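Long-range contact in DotU family type IV/VI secretion system protein (Acinetobacter baumannii, PDB 6Y4R), which is the cytoplasmic domain of TssL, a component of the type VI secretion system that probably belongs to its membrane complex: residues A121-H126 with D154-L159. Numbering follows the deposited sequence.
Sequences ALEVFH and DEIDYL
Glu123 and Ile156 mark the register where helix 119-130 and helix 143-159 run roughly antiparallel: their CA atoms lie 7.2 Å apart, and the axes of segments 121-126 and 154-159 come within 10.7 Å, at 150° between their N-to-C directions. Ile156 does most of the touching, projecting between Leu122, Glu123 and His126. With CG1 beside its own backbone N (chi1 -63°) and the chain then extended (chi2 178°), its CD1 is carried right up to the opposite helix, 3.7 Å from His126 CB and 3.8 Å from Leu122 O. The Leu122 carbonyl oxygen accepts the helical bond from His126 N; the methyl makes only van der Waals contact with it. Ile156 CG2 forms the other branch and lies 4.0 Å from Glu123 CG, meeting the aliphatic part of the glutamate rather than its carboxylate. This is apolar packing between the chain's last helix, 143-159, and the helix before it, 119-130, in the all-helical DotU-family domain. Leu122 passes Ile156 in the opposite direction, its CD2 4.1 Å from Ile156 CG1, and the same methyl reaches Leu159 CD1 at a looser 4.4 Å. Leu122 also touches Leu108 of helix 100-114, a helix that Glu155 engages through a salt bridge to Arg112. Val124 points away from helix 143-159 and packs on Ala58, while the ring of Phe125, its end also leading away, meets Phe104.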
loop_
_atom_site.group_PDB
_atom_site.type_symbol
_atom_site.label_atom_id
_atom_site.label_comp_id
_atom_site.label_asym_id
_atom_site.label_seq_id
_atom_site.Cartn_x
_atom_site.Cartn_y
_atom_site.Cartn_z
ATOM N N ALA A 121 9.910 -5.283 4.880
ATOM C CA ALA A 121 9.290 -4.079 4.336
ATOM C C ALA A 121 9.258 -4.110 2.813
ATOM O O ALA A 121 8.258 -3.723 2.199
ATOM C CB ALA A 121 10.046 -2.832 4.805
ATOM N N LEU A 122 10.321 -4.617 2.186
ATOM C CA LEU A 122 10.412 -4.515 0.732
ATOM C C LEU A 122 9.448 -5.470 0.044
ATOM O O LEU A 122 8.968 -5.171 -1.052
ATOM C CB LEU A 122 11.868 -4.705 0.276
ATOM C CG LEU A 122 12.229 -4.861 -1.202
ATOM C CD1 LEU A 122 12.151 -3.502 -1.879
ATOM C CD2 LEU A 122 13.629 -5.394 -1.311
ATOM N N GLU A 123 9.122 -6.593 0.689
ATOM C CA GLU A 123 8.096 -7.500 0.172
ATOM C C GLU A 123 6.719 -6.836 0.113
ATOM O O GLU A 123 5.915 -7.140 -0.777
ATOM C CB GLU A 123 8.028 -8.740 1.056
ATOM C CG GLU A 123 8.880 -9.917 0.619
ATOM C CD GLU A 123 9.202 -10.847 1.781
ATOM O OE1 GLU A 123 8.844 -10.484 2.916
ATOM O OE2 GLU A 123 9.700 -11.983 1.562
ATOM N N VAL A 124 6.424 -5.956 1.076
ATOM C CA VAL A 124 5.181 -5.177 1.080
ATOM C C VAL A 124 5.167 -4.174 -0.075
ATOM O O VAL A 124 4.164 -4.048 -0.792
ATOM C CB VAL A 124 4.983 -4.487 2.452
ATOM C CG1 VAL A 124 3.877 -3.450 2.404
ATOM C CG2 VAL A 124 4.666 -5.513 3.539
ATOM N N PHE A 125 6.265 -3.423 -0.263
ATOM C CA PHE A 125 6.273 -2.434 -1.340
ATOM C C PHE A 125 6.164 -3.081 -2.711
ATOM O O PHE A 125 5.555 -2.497 -3.614
ATOM C CB PHE A 125 7.527 -1.572 -1.296
ATOM C CG PHE A 125 7.420 -0.374 -0.389
ATOM C CD1 PHE A 125 7.281 -0.526 0.974
ATOM C CD2 PHE A 125 7.449 0.915 -0.910
ATOM C CE1 PHE A 125 7.194 0.589 1.798
ATOM C CE2 PHE A 125 7.346 2.014 -0.090
ATOM C CZ PHE A 125 7.225 1.849 1.262
ATOM N N HIS A 126 6.756 -4.272 -2.894
ATOM C CA HIS A 126 6.592 -5.018 -4.142
ATOM C C HIS A 126 5.151 -5.473 -4.331
ATOM O O HIS A 126 4.597 -5.370 -5.433
ATOM C CB HIS A 126 7.543 -6.221 -4.147
ATOM C CG HIS A 126 7.361 -7.158 -5.304
ATOM N ND1 HIS A 126 6.831 -8.420 -5.155
ATOM C CD2 HIS A 126 7.679 -7.038 -6.616
ATOM C CE1 HIS A 126 6.815 -9.032 -6.330
ATOM N NE2 HIS A 126 7.319 -8.213 -7.236
ATOM N N ASP A 154 12.749 -9.707 -8.736
ATOM C CA ASP A 154 13.947 -10.523 -8.907
ATOM C C ASP A 154 14.862 -10.414 -7.700
ATOM O O ASP A 154 15.438 -11.416 -7.261
ATOM C CB ASP A 154 14.744 -10.077 -10.142
ATOM C CG ASP A 154 14.061 -10.412 -11.467
ATOM O OD1 ASP A 154 13.318 -11.419 -11.541
ATOM O OD2 ASP A 154 14.310 -9.676 -12.456
ATOM N N GLU A 155 15.024 -9.193 -7.166
ATOM C CA GLU A 155 15.900 -8.978 -6.012
ATOM C C GLU A 155 15.366 -9.688 -4.780
ATOM O O GLU A 155 16.139 -10.216 -3.977
ATOM C CB GLU A 155 16.082 -7.486 -5.751
ATOM C CG GLU A 155 17.005 -6.872 -6.747
ATOM C CD GLU A 155 16.573 -5.498 -7.191
ATOM O OE1 GLU A 155 15.954 -4.740 -6.391
ATOM O OE2 GLU A 155 16.824 -5.207 -8.382
ATOM N N ILE A 156 14.049 -9.709 -4.610
ATOM C CA ILE A 156 13.478 -10.459 -3.505
ATOM C C ILE A 156 13.729 -11.950 -3.690
ATOM O O ILE A 156 14.096 -12.648 -2.739
ATOM C CB ILE A 156 11.987 -10.132 -3.353
ATOM C CG1 ILE A 156 11.841 -8.646 -2.994
ATOM C CG2 ILE A 156 11.395 -11.018 -2.273
ATOM C CD1 ILE A 156 10.421 -8.195 -2.861
ATOM N N ASP A 157 13.545 -12.464 -4.917
ATOM C CA ASP A 157 13.903 -13.860 -5.187
ATOM C C ASP A 157 15.380 -14.109 -4.905
ATOM O O ASP A 157 15.750 -15.171 -4.391
ATOM C CB ASP A 157 13.637 -14.242 -6.648
ATOM C CG ASP A 157 12.171 -14.439 -6.974
ATOM O OD1 ASP A 157 11.359 -14.746 -6.065
ATOM O OD2 ASP A 157 11.843 -14.337 -8.179
ATOM N N TYR A 158 16.238 -13.137 -5.240
ATOM C CA TYR A 158 17.679 -13.278 -5.035
ATOM C C TYR A 158 18.056 -13.263 -3.559
ATOM O O TYR A 158 18.975 -13.983 -3.145
ATOM C CB TYR A 158 18.426 -12.174 -5.797
ATOM C CG TYR A 158 19.930 -12.095 -5.557
ATOM C CD1 TYR A 158 20.831 -12.572 -6.489
ATOM C CD2 TYR A 158 20.448 -11.532 -4.397
ATOM C CE1 TYR A 158 22.213 -12.492 -6.266
ATOM C CE2 TYR A 158 21.815 -11.448 -4.172
ATOM C CZ TYR A 158 22.692 -11.925 -5.103
ATOM O OH TYR A 158 24.053 -11.833 -4.854
ATOM N N LEU A 159 17.382 -12.438 -2.755
ATOM C CA LEU A 159 17.746 -12.307 -1.351
ATOM C C LEU A 159 17.382 -13.537 -0.533
ATOM O O LEU A 159 17.812 -13.636 0.620
ATOM C CB LEU A 159 17.097 -11.051 -0.750
ATOM C CG LEU A 159 17.647 -9.748 -1.327
ATOM C CD1 LEU A 159 16.706 -8.576 -1.043
ATOM C CD2 LEU A 159 19.031 -9.527 -0.758
#